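Local atomic coordinates of heme-binding protein A / AI-2 binding protein A (Helicobacter pylori SS1, PDB entry 6OFQ), a protein that probably captures short peptides in the periplasm and hands them to an ABC transporter, as a substrate-binding component of the DppA type. Residues 459-470 and 483-494; 303-311 and 366-375. All blocks are in the same frame, centred on the assembly; numbering follows the deposited sequence.

Contact 1 (459-470 and 483-494)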
loop_
_atom_site.group_PDB
_atom_site.type_symbol
_atom_site.label_atom_id
_atom_site.label_comp_id
_atom_site.label_asym_id
_atom_site.label_seq_id
_atom_site.Cartn_x
_atom_site.Cartn_y
_atom_site.Cartn_z
ATOM N N TYR A 459 12.514 -13.670 -0.755
ATOM C CA TYR A 459 12.293 -14.808 -1.622
ATOM C C TYR A 459 12.985 -14.609 -2.962
ATOM O O TYR A 459 12.664 -13.644 -3.655
ATOM C CB TYR A 459 10.795 -15.010 -1.824
ATOM C CG TYR A 459 10.361 -16.163 -2.672
ATOM C CD1 TYR A 459 10.863 -17.442 -2.522
ATOM C CD2 TYR A 459 9.430 -15.972 -3.691
ATOM C CE1 TYR A 459 10.492 -18.491 -3.356
ATOM C CE2 TYR A 459 9.035 -17.020 -4.484
ATOM C CZ TYR A 459 9.504 -18.304 -4.319
ATOM O OH TYR A 459 9.026 -19.271 -5.153
ATOM N N LYS A 460 13.878 -15.518 -3.296
ATOM C CA LYS A 460 14.649 -15.425 -4.541
ATOM C C LYS A 460 14.524 -16.729 -5.321
ATOM O O LYS A 460 15.195 -17.707 -5.033
ATOM C CB LYS A 460 16.116 -15.179 -4.184
ATOM C CG LYS A 460 16.343 -13.853 -3.502
ATOM C CD LYS A 460 17.800 -13.581 -3.137
ATOM C CE LYS A 460 18.670 -13.669 -4.371
ATOM N NZ LYS A 460 19.984 -13.228 -3.827
ATOM N N SER A 461 13.611 -16.740 -6.283
ATOM C CA SER A 461 13.410 -17.887 -7.133
ATOM C C SER A 461 13.468 -17.369 -8.565
ATOM O O SER A 461 12.632 -16.555 -8.995
ATOM C CB SER A 461 12.055 -18.552 -6.916
ATOM O OG SER A 461 11.718 -19.420 -7.999
ATOM N N ASP A 462 14.411 -17.923 -9.337
ATOM C CA ASP A 462 14.474 -17.624 -10.759
ATOM C C ASP A 462 13.276 -18.128 -11.553
ATOM O O ASP A 462 12.695 -17.431 -12.404
ATOM C CB ASP A 462 15.709 -18.215 -11.436
ATOM C CG ASP A 462 16.937 -17.385 -11.162
ATOM O OD1 ASP A 462 16.831 -16.130 -11.205
ATOM O OD2 ASP A 462 17.937 -18.100 -10.933
ATOM N N ALA A 463 12.825 -19.340 -11.257
ATOM C CA ALA A 463 11.707 -19.907 -11.974
ATOM C C ALA A 463 10.432 -19.061 -11.772
ATOM O O ALA A 463 9.645 -18.773 -12.689
ATOM C CB ALA A 463 11.526 -21.368 -11.550
ATOM N N PHE A 464 10.217 -18.584 -10.539
ATOM C CA PHE A 464 9.037 -17.797 -10.195
ATOM C C PHE A 464 9.211 -16.447 -10.873
ATOM O O PHE A 464 8.283 -15.954 -11.577
ATOM C CB PHE A 464 8.976 -17.616 -8.692
ATOM C CG PHE A 464 7.923 -16.694 -8.184
ATOM C CD1 PHE A 464 6.621 -17.164 -8.070
ATOM C CD2 PHE A 464 8.237 -15.417 -7.782
ATOM C CE1 PHE A 464 5.645 -16.333 -7.587
ATOM C CE2 PHE A 464 7.292 -14.603 -7.214
ATOM C CZ PHE A 464 5.997 -15.071 -7.155
ATOM N N SER A 465 10.359 -15.806 -10.679
ATOM C CA SER A 465 10.570 -14.465 -11.188
ATOM C C SER A 465 10.564 -14.375 -12.721
ATOM O O SER A 465 9.891 -13.481 -13.261
ATOM C CB SER A 465 11.849 -13.874 -10.640
ATOM O OG SER A 465 11.826 -13.693 -9.225
ATOM N N ASP A 466 11.019 -15.447 -13.353
ATOM C CA ASP A 466 11.053 -15.457 -14.821
ATOM C C ASP A 466 9.640 -15.510 -15.367
ATOM O O ASP A 466 9.307 -14.892 -16.409
ATOM C CB ASP A 466 11.853 -16.622 -15.367
ATOM C CG ASP A 466 13.385 -16.461 -15.215
ATOM O OD1 ASP A 466 13.835 -15.358 -14.880
ATOM O OD2 ASP A 466 14.046 -17.525 -15.382
ATOM N N LEU A 467 8.728 -16.235 -14.702
ATOM C CA LEU A 467 7.345 -16.240 -15.156
ATOM C C LEU A 467 6.705 -14.892 -15.001
ATOM O O LEU A 467 5.918 -14.468 -15.880
ATOM C CB LEU A 467 6.510 -17.248 -14.357
ATOM C CG LEU A 467 6.742 -18.724 -14.701
ATOM C CD1 LEU A 467 6.221 -19.671 -13.628
ATOM C CD2 LEU A 467 6.101 -19.089 -16.000
ATOM N N LEU A 468 6.997 -14.204 -13.913
ATOM C CA LEU A 468 6.472 -12.851 -13.718
ATOM C C LEU A 468 6.964 -11.870 -14.773
ATOM O O LEU A 468 6.196 -11.023 -15.217
ATOM C CB LEU A 468 6.820 -12.273 -12.350
ATOM C CG LEU A 468 6.427 -13.145 -11.133
ATOM C CD1 LEU A 468 6.687 -12.358 -9.835
ATOM C CD2 LEU A 468 4.991 -13.589 -11.196
ATOM N N ILE A 469 8.216 -12.025 -15.182
ATOM C CA ILE A 469 8.763 -11.208 -16.246
ATOM C C ILE A 469 8.068 -11.492 -17.572
ATOM O O ILE A 469 7.661 -10.563 -18.268
ATOM C CB ILE A 469 10.285 -11.333 -16.299
ATOM C CG1 ILE A 469 10.974 -10.751 -15.039
ATOM C CG2 ILE A 469 10.799 -10.655 -17.593
ATOM C CD1 ILE A 469 12.386 -11.224 -14.855
ATOM N N LYS A 470 7.879 -12.771 -17.908
ATOM C CA LYS A 470 7.082 -13.085 -19.080
ATOM C C LYS A 470 5.713 -12.489 -19.055
ATOM O O LYS A 470 5.192 -12.007 -20.067
ATOM C CB LYS A 470 6.941 -14.580 -19.247
ATOM C CG LYS A 470 8.210 -15.240 -19.677
ATOM C CD LYS A 470 7.949 -16.723 -19.938
ATOM C CE LYS A 470 9.227 -17.511 -20.129
ATOM N NZ LYS A 470 9.637 -17.330 -21.533
ATOM N N LEU A 483 0.373 -17.633 -17.138
ATOM C CA LEU A 483 1.695 -17.496 -16.507
ATOM C C LEU A 483 1.574 -17.269 -14.994
ATOM O O LEU A 483 2.338 -17.848 -14.207
ATOM C CB LEU A 483 2.478 -16.361 -17.181
ATOM C CG LEU A 483 2.850 -16.618 -18.655
ATOM C CD1 LEU A 483 3.107 -15.300 -19.411
ATOM C CD2 LEU A 483 4.107 -17.459 -18.675
ATOM N N TYR A 484 0.613 -16.438 -14.602
ATOM C CA TYR A 484 0.467 -16.198 -13.170
ATOM C C TYR A 484 -0.066 -17.414 -12.399
ATOM O O TYR A 484 0.364 -17.660 -11.256
ATOM C CB TYR A 484 -0.443 -15.005 -12.881
ATOM C CG TYR A 484 0.176 -13.673 -13.231
ATOM C CD1 TYR A 484 1.469 -13.393 -12.814
ATOM C CD2 TYR A 484 -0.526 -12.723 -13.918
ATOM C CE1 TYR A 484 2.048 -12.142 -13.101
ATOM C CE2 TYR A 484 0.064 -11.523 -14.244
ATOM C CZ TYR A 484 1.336 -11.192 -13.800
ATOM O OH TYR A 484 1.892 -9.972 -14.158
ATOM N N LEU A 485 -0.851 -18.262 -13.069
ATOM C CA LEU A 485 -1.298 -19.505 -12.444
ATOM C C LEU A 485 -0.093 -20.365 -12.094
ATOM O O LEU A 485 -0.003 -20.951 -10.997
ATOM C CB LEU A 485 -2.322 -20.220 -13.314
ATOM C CG LEU A 485 -3.683 -19.604 -13.479
ATOM C CD1 LEU A 485 -4.552 -20.263 -14.538
ATOM C CD2 LEU A 485 -4.467 -19.554 -12.196
ATOM N N LYS A 486 0.830 -20.486 -13.049
ATOM C CA LYS A 486 2.010 -21.303 -12.838
ATOM C C LYS A 486 2.879 -20.661 -11.762
ATOM O O LYS A 486 3.436 -21.376 -10.912
ATOM C CB LYS A 486 2.830 -21.504 -14.137
ATOM C CG LYS A 486 2.125 -22.264 -15.243
ATOM C CD LYS A 486 2.918 -22.317 -16.547
ATOM C CE LYS A 486 1.994 -22.961 -17.586
ATOM N NZ LYS A 486 2.493 -22.579 -18.936
ATOM N N ALA A 487 3.033 -19.335 -11.789
ATOM C CA ALA A 487 3.820 -18.698 -10.751
ATOM C C ALA A 487 3.277 -19.023 -9.348
ATOM O O ALA A 487 4.032 -19.232 -8.391
ATOM C CB ALA A 487 3.955 -17.201 -10.996
ATOM N N GLN A 488 1.959 -19.007 -9.178
ATOM C CA GLN A 488 1.336 -19.300 -7.893
ATOM C C GLN A 488 1.627 -20.704 -7.461
ATOM O O GLN A 488 1.783 -20.955 -6.275
ATOM C CB GLN A 488 -0.142 -18.973 -7.981
ATOM C CG GLN A 488 -0.432 -17.496 -7.915
ATOM C CD GLN A 488 -1.856 -17.169 -8.302
ATOM O OE1 GLN A 488 -2.764 -17.234 -7.476
ATOM N NE2 GLN A 488 -2.069 -16.997 -9.593
ATOM N N GLU A 489 1.693 -21.646 -8.407
ATOM C CA GLU A 489 2.143 -22.975 -8.022
ATOM C C GLU A 489 3.527 -23.048 -7.402
ATOM O O GLU A 489 3.809 -23.775 -6.441
ATOM C CB GLU A 489 2.092 -23.947 -9.217
ATOM C CG GLU A 489 0.736 -24.153 -9.828
ATOM C CD GLU A 489 0.856 -25.006 -11.094
ATOM O OE1 GLU A 489 1.932 -25.343 -11.683
ATOM O OE2 GLU A 489 -0.250 -25.266 -11.579
ATOM N N ILE A 490 4.454 -22.327 -8.029
ATOM C CA ILE A 490 5.873 -22.351 -7.619
ATOM C C ILE A 490 5.971 -21.765 -6.212
ATOM O O ILE A 490 6.632 -22.358 -5.343
ATOM C CB ILE A 490 6.797 -21.630 -8.616
ATOM C CG1 ILE A 490 6.806 -22.431 -9.945
ATOM C CG2 ILE A 490 8.196 -21.487 -8.040
ATOM C CD1 ILE A 490 7.554 -21.666 -10.985
ATOM N N ILE A 491 5.393 -20.600 -5.951
ATOM C CA ILE A 491 5.577 -19.998 -4.634
ATOM C C ILE A 491 4.840 -20.832 -3.573
ATOM O O ILE A 491 5.361 -20.973 -2.462
ATOM C CB ILE A 491 5.151 -18.511 -4.625
ATOM C CG1 ILE A 491 5.538 -17.838 -3.302
ATOM C CG2 ILE A 491 3.680 -18.338 -4.917
ATOM C CD1 ILE A 491 5.439 -16.336 -3.245
ATOM N N HIS A 492 3.703 -21.429 -3.886
ATOM C CA HIS A 492 3.084 -22.387 -2.981
ATOM C C HIS A 492 4.000 -23.550 -2.609
ATOM O O HIS A 492 4.158 -23.917 -1.436
ATOM C CB HIS A 492 1.787 -22.907 -3.532
ATOM C CG HIS A 492 1.114 -23.915 -2.664
ATOM N ND1 HIS A 492 0.364 -23.597 -1.548
ATOM C CD2 HIS A 492 1.041 -25.253 -2.807
ATOM C CE1 HIS A 492 -0.165 -24.704 -1.067
ATOM N NE2 HIS A 492 0.179 -25.713 -1.842
ATOM N N LYS A 493 4.605 -24.134 -3.644
ATOM C CA LYS A 493 5.581 -25.196 -3.380
ATOM C C LYS A 493 6.760 -24.805 -2.544
ATOM O O LYS A 493 7.198 -25.574 -1.667
ATOM C CB LYS A 493 6.046 -25.770 -4.743
ATOM C CG LYS A 493 7.227 -26.727 -4.719
ATOM C CD LYS A 493 7.983 -26.824 -6.047
ATOM C CE LYS A 493 8.777 -25.585 -6.480
ATOM N NZ LYS A 493 10.222 -25.317 -6.175
ATOM N N ASP A 494 7.271 -23.602 -2.763
ATOM C CA ASP A 494 8.415 -23.142 -2.003
ATOM C C ASP A 494 8.098 -22.619 -0.584
ATOM O O ASP A 494 8.984 -22.567 0.268
ATOM C CB ASP A 494 9.190 -22.026 -2.751
ATOM C CG ASP A 494 9.857 -22.467 -4.013
ATOM O OD1 ASP A 494 10.206 -23.661 -4.071
ATOM O OD2 ASP A 494 10.173 -21.616 -4.866
HETATM O O HOH W 1 11.628 -21.892 -7.047
HETATM O O HOH W 2 4.367 -9.803 -13.375
#
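Leu467 drives into helix 483-494 as a knob in a hole made by Leu483, Lys486, Ala487 and Ile490. Its two methyls part company there: CD1 lies 3.6 Å from CD1 of Ile490, whereas CD2 turns the other way to the CD2 of Leu483. The small Ala487 lets the backbones come close, its CA 5.3 Å from that of Phe464. The Phe464 ring, swung round by a chi1 of 173°, presents its edge to the carbonyl of Ala487, with CD1 3.3 Å from Ala487 O, and CE1 rests on CB of Ile491. Tyr459 CE2 lies above one face and Leu468 CG above the opposite one, each toward the rim; Trp443 of helix 436-443 also touches the ring.

At the C-terminal end of helix 483-494 the packing gives way to polar links. Tyr459 OH donates to Asp494 OD2 at 2.6 Å, on the anti lone pair of that oxygen, while Lys493 NZ bridges to OD1 of the same carboxylate. A water joins OD2 to Ser461 OG, the N-cap that accepts from Phe464 N. The solvent side is looser: exposed Ala463 touches Ile490, and Lys470 and Lys486 lend aliphatic carbons, the CB of each touching a leucine (Leu483 and Leu467), while their ammonium ends lead away.

The axes of segments 462-470 and 483-494 approach to 8.9 Å with directions 163° apart, an antiparallel helical hairpin with Leu467 as a knob in a hole of the second helix.

Contact 2 (303-311 and 366-375)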
loop_
_atom_site.group_PDB
_atom_site.type_symbol
_atom_site.label_atom_id
_atom_site.label_comp_id
_atom_site.label_asym_id
_atom_site.label_seq_id
_atom_site.Cartn_x
_atom_site.Cartn_y
_atom_site.Cartn_z
ATOM N N LYS A 303 19.091 -18.546 9.060
ATOM C CA LYS A 303 19.075 -19.873 9.642
ATOM C C LYS A 303 17.669 -20.358 9.927
ATOM O O LYS A 303 16.830 -19.570 10.300
ATOM C CB LYS A 303 19.955 -19.947 10.914
ATOM C CG LYS A 303 20.027 -21.327 11.567
ATOM C CD LYS A 303 21.013 -21.244 12.746
ATOM C CE LYS A 303 21.334 -22.658 13.227
ATOM N NZ LYS A 303 22.052 -22.602 14.534
ATOM N N TYR A 304 17.391 -21.626 9.682
ATOM C CA TYR A 304 16.118 -22.296 9.902
ATOM C C TYR A 304 15.168 -22.016 8.725
ATOM O O TYR A 304 14.674 -22.927 8.042
ATOM C CB TYR A 304 15.422 -22.003 11.234
ATOM C CG TYR A 304 16.364 -22.125 12.419
ATOM C CD1 TYR A 304 16.911 -23.358 12.727
ATOM C CD2 TYR A 304 16.679 -21.028 13.201
ATOM C CE1 TYR A 304 17.721 -23.487 13.850
ATOM C CE2 TYR A 304 17.508 -21.134 14.317
ATOM C CZ TYR A 304 18.032 -22.381 14.590
ATOM O OH TYR A 304 18.880 -22.485 15.710
ATOM N N PHE A 305 14.935 -20.733 8.491
ATOM C CA PHE A 305 13.949 -20.334 7.474
ATOM C C PHE A 305 14.450 -20.469 6.032
ATOM O O PHE A 305 13.647 -20.396 5.105
ATOM C CB PHE A 305 13.512 -18.900 7.757
ATOM C CG PHE A 305 12.964 -18.725 9.139
ATOM C CD1 PHE A 305 11.717 -19.235 9.452
ATOM C CD2 PHE A 305 13.715 -18.133 10.134
ATOM C CE1 PHE A 305 11.252 -19.192 10.755
ATOM C CE2 PHE A 305 13.259 -18.092 11.424
ATOM C CZ PHE A 305 12.036 -18.619 11.758
ATOM N N ASN A 306 15.747 -20.654 5.855
ATOM C CA ASN A 306 16.353 -21.069 4.592
ATOM C C ASN A 306 16.187 -22.522 4.273
ATOM O O ASN A 306 16.575 -22.937 3.184
ATOM C CB ASN A 306 17.817 -20.681 4.541
ATOM C CG ASN A 306 18.683 -21.468 5.500
ATOM O OD1 ASN A 306 18.244 -22.349 6.225
ATOM N ND2 ASN A 306 19.924 -20.992 5.618
ATOM N N ASN A 307 15.456 -23.290 5.067
ATOM C CA ASN A 307 15.174 -24.707 4.831
ATOM C C ASN A 307 13.695 -24.837 4.526
ATOM O O ASN A 307 12.848 -24.658 5.427
ATOM C CB ASN A 307 15.568 -25.502 6.062
ATOM C CG ASN A 307 15.464 -26.999 5.835
ATOM O OD1 ASN A 307 14.641 -27.477 5.103
ATOM N ND2 ASN A 307 16.395 -27.737 6.412
ATOM N N PRO A 308 13.298 -25.210 3.303
ATOM C CA PRO A 308 11.918 -25.374 2.934
ATOM C C PRO A 308 11.162 -26.276 3.903
ATOM O O PRO A 308 9.978 -26.104 4.105
ATOM C CB PRO A 308 11.934 -25.986 1.504
ATOM C CG PRO A 308 13.293 -25.677 1.048
ATOM C CD PRO A 308 14.233 -25.517 2.193
ATOM N N LEU A 309 11.813 -27.312 4.439
ATOM C CA LEU A 309 11.069 -28.254 5.283
ATOM C C LEU A 309 10.687 -27.573 6.586
ATOM O O LEU A 309 9.622 -27.879 7.138
ATOM C CB LEU A 309 11.901 -29.474 5.612
ATOM C CG LEU A 309 12.142 -30.440 4.459
ATOM C CD1 LEU A 309 12.778 -31.718 4.955
ATOM C CD2 LEU A 309 10.980 -30.712 3.528
ATOM N N VAL A 310 11.536 -26.676 7.075
ATOM C CA VAL A 310 11.166 -25.884 8.249
ATOM C C VAL A 310 9.962 -25.005 7.972
ATOM O O VAL A 310 8.986 -24.874 8.769
ATOM C CB VAL A 310 12.350 -25.084 8.799
ATOM C CG1 VAL A 310 11.869 -24.127 9.890
ATOM C CG2 VAL A 310 13.427 -25.985 9.406
ATOM N N ARG A 311 10.037 -24.365 6.812
ATOM C CA ARG A 311 8.925 -23.518 6.391
ATOM C C ARG A 311 7.612 -24.261 6.325
ATOM O O ARG A 311 6.543 -23.760 6.730
ATOM C CB ARG A 311 9.275 -22.720 5.148
ATOM C CG ARG A 311 10.495 -21.854 5.228
ATOM C CD ARG A 311 10.624 -20.885 4.083
ATOM N NE ARG A 311 10.693 -21.492 2.765
ATOM C CZ ARG A 311 11.802 -21.636 2.061
ATOM N NH1 ARG A 311 13.008 -21.422 2.536
ATOM N NH2 ARG A 311 11.670 -22.158 0.857
ATOM N N GLN A 366 12.640 -34.279 9.996
ATOM C CA GLN A 366 13.340 -34.487 8.703
ATOM C C GLN A 366 14.375 -33.435 8.368
ATOM O O GLN A 366 15.449 -33.698 7.800
ATOM C CB GLN A 366 12.304 -34.580 7.605
ATOM C CG GLN A 366 11.549 -35.901 7.730
ATOM C CD GLN A 366 10.693 -36.197 6.535
ATOM O OE1 GLN A 366 10.826 -35.536 5.490
ATOM N NE2 GLN A 366 9.774 -37.144 6.676
ATOM N N ALA A 367 14.103 -32.203 8.785
ATOM C CA ALA A 367 15.043 -31.125 8.563
ATOM C C ALA A 367 16.240 -31.085 9.473
ATOM O O ALA A 367 17.111 -30.246 9.279
ATOM C CB ALA A 367 14.325 -29.795 8.759
ATOM N N GLY A 368 16.166 -31.916 10.522
ATOM C CA GLY A 368 17.283 -31.979 11.458
ATOM C C GLY A 368 17.070 -31.163 12.741
ATOM O O GLY A 368 18.048 -30.887 13.443
ATOM N N TYR A 369 15.816 -30.850 13.089
ATOM C CA TYR A 369 15.490 -30.039 14.287
ATOM C C TYR A 369 14.435 -30.733 15.123
ATOM O O TYR A 369 13.322 -30.252 15.336
ATOM C CB TYR A 369 15.079 -28.598 13.967
ATOM C CG TYR A 369 16.085 -27.886 13.141
ATOM C CD1 TYR A 369 17.279 -27.482 13.711
ATOM C CD2 TYR A 369 15.884 -27.632 11.789
ATOM C CE1 TYR A 369 18.255 -26.869 12.953
ATOM C CE2 TYR A 369 16.843 -27.036 11.030
ATOM C CZ TYR A 369 18.011 -26.638 11.606
ATOM O OH TYR A 369 18.943 -26.036 10.821
ATOM N N PRO A 370 14.780 -31.935 15.601
ATOM C CA PRO A 370 13.777 -32.693 16.319
ATOM C C PRO A 370 13.442 -32.126 17.693
ATOM O O PRO A 370 12.516 -32.658 18.301
ATOM C CB PRO A 370 14.439 -34.046 16.526
ATOM C CG PRO A 370 15.873 -33.712 16.605
ATOM C CD PRO A 370 16.065 -32.654 15.548
ATOM N N ASN A 371 14.253 -31.237 18.248
ATOM C CA ASN A 371 13.855 -30.502 19.480
ATOM C C ASN A 371 13.537 -29.029 19.170
ATOM O O ASN A 371 13.679 -28.128 20.021
ATOM C CB ASN A 371 14.909 -30.652 20.572
ATOM C CG ASN A 371 15.331 -32.095 20.787
ATOM O OD1 ASN A 371 16.498 -32.423 20.602
ATOM N ND2 ASN A 371 14.394 -32.962 21.140
ATOM N N GLY A 372 13.119 -28.729 17.941
ATOM C CA GLY A 372 12.825 -27.348 17.573
ATOM C C GLY A 372 14.002 -26.404 17.603
ATOM O O GLY A 372 15.156 -26.799 17.460
ATOM N N PHE A 373 13.716 -25.131 17.888
ATOM C CA PHE A 373 14.678 -24.074 17.877
ATOM C C PHE A 373 14.085 -22.806 18.502
ATOM O O PHE A 373 12.864 -22.772 18.664
ATOM C CB PHE A 373 15.339 -23.821 16.511
ATOM C CG PHE A 373 14.362 -23.470 15.411
ATOM C CD1 PHE A 373 13.987 -22.160 15.202
ATOM C CD2 PHE A 373 13.847 -24.450 14.594
ATOM C CE1 PHE A 373 13.065 -21.878 14.182
ATOM C CE2 PHE A 373 12.931 -24.169 13.561
ATOM C CZ PHE A 373 12.545 -22.865 13.353
ATOM N N LYS A 374 14.915 -21.804 18.723
ATOM C CA LYS A 374 14.448 -20.509 19.184
ATOM C C LYS A 374 14.442 -19.504 18.022
ATOM O O LYS A 374 15.340 -19.498 17.188
ATOM C CB LYS A 374 15.333 -19.992 20.320
ATOM C CG LYS A 374 15.281 -20.952 21.501
ATOM C CD LYS A 374 16.080 -20.541 22.736
ATOM C CE LYS A 374 15.619 -21.516 23.821
ATOM N NZ LYS A 374 16.398 -21.573 25.089
ATOM N N THR A 375 13.436 -18.633 18.033
ATOM C CA THR A 375 13.310 -17.576 17.029
ATOM C C THR A 375 12.547 -16.380 17.579
ATOM O O THR A 375 12.186 -16.400 18.778
ATOM C CB THR A 375 12.675 -18.168 15.768
ATOM O OG1 THR A 375 12.794 -17.229 14.694
ATOM C CG2 THR A 375 11.213 -18.483 15.958
HETATM O O HOH W 3 17.834 -21.857 18.255
HETATM O O HOH W 4 18.527 -26.414 7.825
#
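Tyr304 and Phe373 lie almost flat on each other, an offset stack with planes 5° apart and centroids separated by 4.0 Å. The two side chains run in opposite directions, which brings the CB of each over the ring of its partner as a CH-pi contact. Phe373 reaches this position with CG between its backbone N and carbonyl carbon (chi1 59°). The other face of Tyr304 is covered by the aliphatic chain of Lys303, whose CG sits above the ring centre. One edge of Tyr304 is turned to the face of Tyr369 in a T-shaped pair at 74°, Tyr304 CE1 being 3.5 Å from Tyr369 CE1.

Val310 wedges in next to this cluster, sending CG1 to Phe373 CZ at 3.7 Å and CG2 to both Tyr369 and the methyl of Ala367. Thr375 OG1 meets the edge of Phe305 and is hydrogen-bonded to Glu422. Further out, water links both tyrosine hydroxyls to the opposite segment: one molecule joins Tyr304 OH to Lys374 N, another Tyr369 OH to Asn307 ND2. Asn307 is held in turn as an N-cap, its OD1 accepting from Leu309 N at 2.9 Å. Arg311 NH1 donates to Phe305 O within the guanidinium plane, tying the turn 304-307 to the first turn of the helix. A Schellman motif at Gly368 ends helix 357-366, and the type I turn 369-372 leads on to the strand.

The contact thus joins the start of helix 308-317 to the entry of strand 373-380, which pairs with strands 400-407 and 423-429, while Phe305 reaches Leu298 and Met423 in the same sheet.

Contacts 1 and 2 lie on the same side of the chain's centre, with their own centres about 23 Å apart. They meet directly where the helices end and begin: Arg311 NH2 of contact 2 is 2.8 Å from Asp494 O of contact 1, a probable hydrogen bond. Arg311 thus probably ties the C-terminal end of helix 477-494 to the first turn of helix 308-317. Both segments of contact 2 precede those of contact 1 in the chain; contact 2 brings together segments separated by 54 residues, nearly half of them helical, against 12 for contact 1. Contact 2 is also the more peripheral, about 31 Å from the chain's centre to its own, against about 22 Å for contact 1.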